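Long-range contacts in protein LST4 (Kluyveromyces lactis, PDB 4ZY8), which is probably involved in extracellular amino acid uptake and protein trafficking from the Golgi to the plasma membrane, and is seen here as its longin domain: residues Phe11-Ile15 against His44-Leu50; Ile15-Leu19 against Thr137-Pro141. All blocks are in the same frame, centred on the assembly; numbering follows the deposited sequence.

Contact 1 uses R12 and I14 of strand 12-17 to meet helix 47-55 on one face of the longin sheet, while contact 2 uses I15 and Q17 to meet the loop between helices 114-134 and 150-166 on the other, a worked case of how a strand sends alternate residues to its two faces. The two share I15 in sequence, and their centres lie about 17 Å apart. Contact 1 is the more buried, with an arginine held among leucines. Contact 2 is only partly buried and runs out to L19 and F139 near the surface. Each has a polar side chain of the strand bonding to backbone: a charged guanidinium in contact 1, a neutral amide in contact 2.

Contact 1: residues Phe11-Ile15 against His44-Leu50; sequences FRLII and HIPLNEL
On the face of the longin sheet that carries helix 47-55, R12 of strand 12-17 reaches up to the start of that helix, where I45, L47 and L50 receive it. With CG anti to the backbone N (chi1 179°) and the rest of the chain fully extended, the guanidinium stands well clear of the strand. There NH1 of R12 gives a 2.7 Å hydrogen bond to O of I45, with 159° at the hydrogen; the acceptor lies in the guanidinium plane and is met on a lone pair. L50 comes from the opposite direction and sets CD1 over one face of the group, offset toward the rim, 3.4 Å from NH1 of R12. CD1 of L47 approaches NH2 of R12 obliquely at 3.9 Å. That NH2 also forms a salt bridge with D33 on the adjacent strand, a second hold that should limit rotation of the guanidinium. Lower down, CD1 of I14 packs on CD1 of L50 at 3.8 Å. P46 occupies the N-cap position, and the arginine therefore grips the backbone just ahead of the first turn. Such seating of a single helix after the second strand, against the sheet, is typical of the longin fold.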
ATOM      1  N   PHE A  11      -0.660 -12.442  -3.756  1.00 41.73           N
ATOM      2  CA  PHE A  11      -0.302 -11.116  -3.280  1.00 41.27           C
ATOM      3  C   PHE A  11      -0.568 -10.925  -1.794  1.00 43.67           C
ATOM      4  O   PHE A  11      -1.358 -11.608  -1.203  1.00 39.05           O
ATOM      5  CB  PHE A  11      -0.990 -10.010  -4.085  1.00 29.32           C
ATOM      6  CG  PHE A  11      -2.434  -9.847  -3.785  1.00 28.96           C
ATOM      7  CD1 PHE A  11      -3.347 -10.663  -4.350  1.00 33.79           C
ATOM      8  CD2 PHE A  11      -2.867  -8.886  -2.931  1.00 32.28           C
ATOM      9  CE1 PHE A  11      -4.669 -10.524  -4.077  1.00 32.45           C
ATOM     10  CE2 PHE A  11      -4.191  -8.732  -2.657  1.00 35.38           C
ATOM     11  CZ  PHE A  11      -5.094  -9.562  -3.218  1.00 31.02           C
ATOM     12  N   ARG A  12       0.108  -9.963  -1.208  1.00 34.35           N
ATOM     13  CA  ARG A  12      -0.190  -9.564   0.151  1.00 35.72           C
ATOM     14  C   ARG A  12      -0.388  -8.050   0.196  1.00 33.59           C
ATOM     15  O   ARG A  12       0.498  -7.283  -0.190  1.00 38.40           O
ATOM     16  CB  ARG A  12       0.932 -10.002   1.093  1.00 40.86           C
ATOM     17  CG  ARG A  12       0.723  -9.616   2.548  1.00 40.71           C
ATOM     18  CD  ARG A  12       1.892 -10.089   3.425  1.00 44.99           C
ATOM     19  NE  ARG A  12       1.695  -9.714   4.827  1.00 47.74           N
ATOM     20  CZ  ARG A  12       2.612  -9.864   5.781  1.00 46.90           C
ATOM     21  NH1 ARG A  12       3.800 -10.368   5.486  1.00 45.69           N
ATOM     22  NH2 ARG A  12       2.344  -9.500   7.028  1.00 40.03           N
ATOM     23  N   LEU A  13      -1.550  -7.627   0.680  1.00 36.70           N
ATOM     24  CA  LEU A  13      -1.870  -6.208   0.747  1.00 32.66           C
ATOM     25  C   LEU A  13      -1.813  -5.730   2.192  1.00 37.27           C
ATOM     26  O   LEU A  13      -2.522  -6.259   3.058  1.00 36.01           O
ATOM     27  CB  LEU A  13      -3.265  -5.947   0.156  1.00 27.69           C
ATOM     28  CG  LEU A  13      -3.835  -4.530   0.275  1.00 33.23           C
ATOM     29  CD1 LEU A  13      -3.008  -3.522  -0.558  1.00 30.44           C
ATOM     30  CD2 LEU A  13      -5.313  -4.472  -0.108  1.00 31.22           C
ATOM     31  N   ILE A  14      -0.983  -4.754   2.475  1.00 31.50           N
ATOM     32  CA  ILE A  14      -0.942  -4.128   3.764  1.00 33.22           C
ATOM     33  C   ILE A  14      -1.324  -2.663   3.724  1.00 34.74           C
ATOM     34  O   ILE A  14      -0.726  -1.915   3.033  1.00 30.58           O
ATOM     35  CB  ILE A  14       0.452  -4.235   4.348  1.00 38.97           C
ATOM     36  CG1 ILE A  14       0.865  -5.674   4.382  1.00 40.78           C
ATOM     37  CG2 ILE A  14       0.492  -3.699   5.744  1.00 33.56           C
ATOM     38  CD1 ILE A  14       2.113  -5.905   3.595  1.00 48.21           C
ATOM     39  N   ILE A  15      -2.319  -2.267   4.494  1.00 27.94           N
ATOM     40  CA  ILE A  15      -2.614  -0.855   4.675  1.00 28.99           C
ATOM     41  C   ILE A  15      -2.138  -0.522   6.077  1.00 37.43           C
ATOM     42  O   ILE A  15      -2.563  -1.157   7.036  1.00 35.03           O
ATOM     43  CB  ILE A  15      -4.110  -0.545   4.502  1.00 29.82           C
ATOM     44  CG1 ILE A  15      -4.583  -0.960   3.102  1.00 31.03           C
ATOM     45  CG2 ILE A  15      -4.389   0.935   4.763  1.00 26.27           C
ATOM     46  CD1 ILE A  15      -6.086  -0.840   2.923  1.00 27.84           C
ATOM     47  N   HIS A  44       3.591 -14.525   5.285  1.00 62.96           N
ATOM     48  CA  HIS A  44       4.847 -14.589   4.568  1.00 71.64           C
ATOM     49  C   HIS A  44       5.947 -14.064   5.463  1.00 72.97           C
ATOM     50  O   HIS A  44       6.331 -14.659   6.452  1.00 71.44           O
ATOM     51  CB  HIS A  44       4.778 -13.738   3.271  1.00 71.28           C
ATOM     52  CG  HIS A  44       5.380 -14.396   2.051  1.00 76.29           C
ATOM     53  ND1 HIS A  44       6.737 -14.470   1.829  1.00 74.22           N
ATOM     54  CD2 HIS A  44       4.798 -14.993   0.980  1.00 77.10           C
ATOM     55  CE1 HIS A  44       6.964 -15.105   0.691  1.00 79.53           C
ATOM     56  NE2 HIS A  44       5.802 -15.426   0.151  1.00 77.98           N
ATOM     57  N   ILE A  45       6.408 -12.896   5.075  1.00 71.16           N
ATOM     58  CA  ILE A  45       7.514 -12.164   5.645  1.00 63.27           C
ATOM     59  C   ILE A  45       7.084 -11.383   6.872  1.00 63.67           C
ATOM     60  O   ILE A  45       5.969 -10.929   6.949  1.00 61.86           O
ATOM     61  CB  ILE A  45       8.088 -11.209   4.634  1.00 63.03           C
ATOM     62  CG1 ILE A  45       9.195 -10.393   5.231  1.00 62.43           C
ATOM     63  CG2 ILE A  45       7.033 -10.249   4.202  1.00 70.08           C
ATOM     64  CD1 ILE A  45       9.768  -9.432   4.240  1.00 67.88           C
ATOM     65  N   PRO A  46       7.994 -11.284   7.837  1.00 65.60           N
ATOM     66  CA  PRO A  46       7.703 -10.676   9.137  1.00 64.24           C
ATOM     67  C   PRO A  46       7.163  -9.259   9.018  1.00 64.56           C
ATOM     68  O   PRO A  46       7.567  -8.509   8.128  1.00 63.64           O
ATOM     69  CB  PRO A  46       9.070 -10.658   9.824  1.00 64.44           C
ATOM     70  CG  PRO A  46      10.046 -10.586   8.701  1.00 68.05           C
ATOM     71  CD  PRO A  46       9.442 -11.385   7.583  1.00 66.61           C
ATOM     72  N   LEU A  47       6.254  -8.903   9.917  1.00 62.72           N
ATOM     73  CA  LEU A  47       5.701  -7.591   9.941  1.00 58.27           C
ATOM     74  C   LEU A  47       6.664  -6.521  10.316  1.00 58.85           C
ATOM     75  O   LEU A  47       6.499  -5.412   9.924  1.00 61.18           O
ATOM     76  CB  LEU A  47       4.542  -7.567  10.892  1.00 61.19           C
ATOM     77  CG  LEU A  47       3.664  -6.363  10.698  1.00 66.79           C
ATOM     78  CD1 LEU A  47       2.706  -6.587   9.548  1.00 63.46           C
ATOM     79  CD2 LEU A  47       2.903  -6.128  11.981  1.00 71.50           C
ATOM     80  N   ASN A  48       7.676  -6.842  11.084  1.00 61.25           N
ATOM     81  CA  ASN A  48       8.637  -5.834  11.493  1.00 59.73           C
ATOM     82  C   ASN A  48       9.623  -5.485  10.405  1.00 55.20           C
ATOM     83  O   ASN A  48      10.149  -4.404  10.368  1.00 54.57           O
ATOM     84  CB  ASN A  48       9.385  -6.292  12.724  1.00 68.30           C
ATOM     85  CG  ASN A  48       8.659  -5.965  13.992  1.00 73.58           C
ATOM     86  OD1 ASN A  48       8.292  -4.836  14.231  1.00 72.88           O
ATOM     87  ND2 ASN A  48       8.453  -6.963  14.813  1.00 83.40           N
ATOM     88  N   GLU A  49       9.878  -6.430   9.531  1.00 50.39           N
ATOM     89  CA  GLU A  49      10.753  -6.204   8.393  1.00 55.15           C
ATOM     90  C   GLU A  49       9.998  -5.348   7.377  1.00 52.81           C
ATOM     91  O   GLU A  49      10.592  -4.489   6.726  1.00 49.94           O
ATOM     92  CB  GLU A  49      11.219  -7.527   7.788  1.00 58.44           C
ATOM     93  CG  GLU A  49      12.133  -7.392   6.583  1.00 64.23           C
ATOM     94  CD  GLU A  49      12.602  -8.748   6.069  1.00 64.86           C
ATOM     95  OE1 GLU A  49      12.436  -9.741   6.808  1.00 63.08           O
ATOM     96  OE2 GLU A  49      13.135  -8.822   4.938  1.00 64.22           O
ATOM     97  N   LEU A  50       8.691  -5.576   7.248  1.00 54.32           N
ATOM     98  CA  LEU A  50       7.887  -4.785   6.312  1.00 48.97           C
ATOM     99  C   LEU A  50       7.740  -3.336   6.743  1.00 47.03           C
ATOM    100  O   LEU A  50       7.901  -2.454   5.912  1.00 48.30           O
ATOM    101  CB  LEU A  50       6.513  -5.423   6.108  1.00 47.09           C
ATOM    102  CG  LEU A  50       6.619  -6.648   5.195  1.00 56.58           C
ATOM    103  CD1 LEU A  50       5.313  -7.373   5.094  1.00 53.39           C
ATOM    104  CD2 LEU A  50       7.075  -6.228   3.803  1.00 52.28           C
TER

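Contact 2: residues Ile15-Leu19 against Thr137-Pro141; sequences ISQEL and TQFLP
Q17 binds the backbone of the loop on both sides of F139, one bond from each end of its side-chain amide. L140 N donates to OE1 of Q17 over 2.8 Å with an N-H...O angle of 154°, in the carbonyl plane and on a lone pair. The second bond is longer, 3.3 Å from NE2 of Q17 to O of Q138, whose oxygen lies close to the amide plane. Accepting from one residue and donating to the residue two before it, the amide copies the pairing of a neighbour in a parallel sheet. Its CG sits between the backbone N and the carbonyl carbon (chi1 67°), and from there the extended chain carries the amide across to the loop. The loop has a brace of its own: F139 N donates to OG1 of T137 at 2.9 Å, forming an ST turn.

The loop links helices 114-134 and 150-166, the pair packed on one face of the antiparallel longin sheet, and this contact ties it to the end of the first strand. With a leucine in place of Q17, L140 N and Q138 O would probably lose their mates, and the loop would be less firmly fixed to the strand.

Packing spreads outward from the amide. CD1 of F139 brings the ring edge to NE2 of Q17 at 3.4 Å, amide and ring planes being 46° apart, while CB of Q138 lies over the centre of one ring face. Farther out, CD1 of L19 touches CE1 of F139 at 4.0 Å. On the inner side CG2 of I15 meets CD1 of L140 at 4.1 Å, the two side chains crossing at about a right angle, and L140 also packs on V31, I96 and Y131.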
ATOM      1  N   ILE A  15      -2.319  -2.267   4.494  1.00 27.94           N
ATOM      2  CA  ILE A  15      -2.614  -0.855   4.675  1.00 28.99           C
ATOM      3  C   ILE A  15      -2.138  -0.522   6.077  1.00 37.43           C
ATOM      4  O   ILE A  15      -2.563  -1.157   7.036  1.00 35.03           O
ATOM      5  CB  ILE A  15      -4.110  -0.545   4.502  1.00 29.82           C
ATOM      6  CG1 ILE A  15      -4.583  -0.960   3.102  1.00 31.03           C
ATOM      7  CG2 ILE A  15      -4.389   0.935   4.763  1.00 26.27           C
ATOM      8  CD1 ILE A  15      -6.086  -0.840   2.923  1.00 27.84           C
ATOM      9  N   SER A  16      -1.239   0.450   6.196  1.00 34.58           N
ATOM     10  CA  SER A  16      -0.707   0.818   7.502  1.00 35.78           C
ATOM     11  C   SER A  16      -0.554   2.317   7.605  1.00 41.43           C
ATOM     12  O   SER A  16      -0.609   3.027   6.580  1.00 37.89           O
ATOM     13  CB  SER A  16       0.634   0.131   7.756  1.00 42.48           C
ATOM     14  OG  SER A  16       1.587   0.415   6.734  1.00 42.71           O
ATOM     15  N   GLN A  17      -0.359   2.808   8.831  1.00 36.47           N
ATOM     16  CA  GLN A  17      -0.087   4.235   9.031  1.00 42.03           C
ATOM     17  C   GLN A  17       0.804   4.591  10.239  1.00 43.78           C
ATOM     18  O   GLN A  17       0.915   3.805  11.181  1.00 43.94           O
ATOM     19  CB  GLN A  17      -1.425   4.973   9.122  1.00 39.94           C
ATOM     20  CG  GLN A  17      -2.249   4.643  10.327  1.00 44.55           C
ATOM     21  CD  GLN A  17      -3.482   5.522  10.439  1.00 49.74           C
ATOM     22  OE1 GLN A  17      -4.603   5.023  10.525  1.00 52.07           O
ATOM     23  NE2 GLN A  17      -3.281   6.837  10.464  1.00 49.89           N
ATOM     24  N   GLU A  18       1.447   5.764  10.181  1.00 46.42           N
ATOM     25  CA  GLU A  18       2.223   6.307  11.304  1.00 48.41           C
ATOM     26  C   GLU A  18       1.339   6.968  12.343  1.00 53.26           C
ATOM     27  O   GLU A  18       0.266   7.475  12.018  1.00 54.34           O
ATOM     28  CB  GLU A  18       3.254   7.335  10.833  1.00 50.32           C
ATOM     29  CG  GLU A  18       4.440   6.792  10.050  1.00 53.30           C
ATOM     30  CD  GLU A  18       5.366   7.911   9.572  1.00 60.11           C
ATOM     31  OE1 GLU A  18       4.867   9.030   9.284  1.00 50.90           O
ATOM     32  OE2 GLU A  18       6.593   7.668   9.487  1.00 63.82           O
ATOM     33  N   LEU A  19       1.759   6.915  13.586  1.00 56.09           N
ATOM     34  CA  LEU A  19       1.122   7.654  14.646  1.00 59.25           C
ATOM     35  C   LEU A  19       2.218   8.502  15.194  1.00 52.66           C
ATOM     36  O   LEU A  19       3.346   8.347  14.810  1.00 68.48           O
ATOM     37  CB  LEU A  19       0.657   6.721  15.738  1.00 63.55           C
ATOM     38  CG  LEU A  19      -0.450   5.697  15.604  1.00 62.91           C
ATOM     39  CD1 LEU A  19      -0.858   5.425  14.196  1.00 60.10           C
ATOM     40  CD2 LEU A  19       0.003   4.418  16.251  1.00 61.91           C
ATOM     41  N   THR A 137     -11.240  12.545  11.658  1.00 67.92           N
ATOM     42  CA  THR A 137     -10.182  11.914  12.430  1.00 64.49           C
ATOM     43  C   THR A 137      -8.894  11.829  11.636  1.00 64.53           C
ATOM     44  O   THR A 137      -8.887  12.049  10.421  1.00 59.95           O
ATOM     45  CB  THR A 137     -10.570  10.503  12.883  1.00 64.22           C
ATOM     46  OG1 THR A 137      -9.444   9.899  13.533  1.00 63.16           O
ATOM     47  CG2 THR A 137     -10.948   9.653  11.682  1.00 59.21           C
ATOM     48  N   GLN A 138      -7.812  11.471  12.297  1.00 59.52           N
ATOM     49  CA  GLN A 138      -6.571  11.246  11.593  1.00 61.65           C
ATOM     50  C   GLN A 138      -6.240   9.784  11.525  1.00 56.67           C
ATOM     51  O   GLN A 138      -5.198   9.398  11.058  1.00 59.20           O
ATOM     52  CB  GLN A 138      -5.400  11.970  12.234  1.00 63.43           C
ATOM     53  CG  GLN A 138      -5.037  11.530  13.620  1.00 72.94           C
ATOM     54  CD  GLN A 138      -3.865  12.306  14.172  1.00 78.93           C
ATOM     55  OE1 GLN A 138      -3.550  13.388  13.701  1.00 72.57           O
ATOM     56  NE2 GLN A 138      -3.217  11.752  15.178  1.00 84.06           N
ATOM     57  N   PHE A 139      -7.137   8.959  11.995  1.00 54.14           N
ATOM     58  CA  PHE A 139      -6.859   7.545  12.087  1.00 56.61           C
ATOM     59  C   PHE A 139      -7.837   6.565  11.476  1.00 52.51           C
ATOM     60  O   PHE A 139      -9.016   6.635  11.679  1.00 48.42           O
ATOM     61  CB  PHE A 139      -6.589   7.197  13.542  1.00 59.05           C
ATOM     62  CG  PHE A 139      -5.476   7.986  14.119  1.00 66.75           C
ATOM     63  CD1 PHE A 139      -4.219   7.885  13.591  1.00 68.50           C
ATOM     64  CD2 PHE A 139      -5.693   8.878  15.124  1.00 70.70           C
ATOM     65  CE1 PHE A 139      -3.179   8.626  14.084  1.00 70.34           C
ATOM     66  CE2 PHE A 139      -4.656   9.622  15.624  1.00 73.21           C
ATOM     67  CZ  PHE A 139      -3.395   9.497  15.098  1.00 72.03           C
ATOM     68  N   LEU A 140      -7.280   5.627  10.735  1.00 50.87           N
ATOM     69  CA  LEU A 140      -8.038   4.521  10.183  1.00 52.83           C
ATOM     70  C   LEU A 140      -8.353   3.555  11.322  1.00 49.57           C
ATOM     71  O   LEU A 140      -7.581   3.454  12.270  1.00 53.83           O
ATOM     72  CB  LEU A 140      -7.224   3.820   9.082  1.00 43.34           C
ATOM     73  CG  LEU A 140      -6.968   4.677   7.835  1.00 49.17           C
ATOM     74  CD1 LEU A 140      -5.929   4.044   6.878  1.00 33.31           C
ATOM     75  CD2 LEU A 140      -8.291   4.950   7.123  1.00 40.79           C
ATOM     76  N   PRO A 141      -9.456   2.809  11.211  1.00 50.53           N
ATOM     77  CA  PRO A 141      -9.772   1.803  12.232  1.00 57.10           C
ATOM     78  C   PRO A 141      -8.790   0.631  12.148  1.00 57.89           C
ATOM     79  O   PRO A 141      -8.303   0.369  11.061  1.00 60.40           O
ATOM     80  CB  PRO A 141     -11.193   1.372  11.860  1.00 56.38           C
ATOM     81  CG  PRO A 141     -11.270   1.602  10.386  1.00 54.13           C
ATOM     82  CD  PRO A 141     -10.458   2.838  10.129  1.00 47.56           C
TER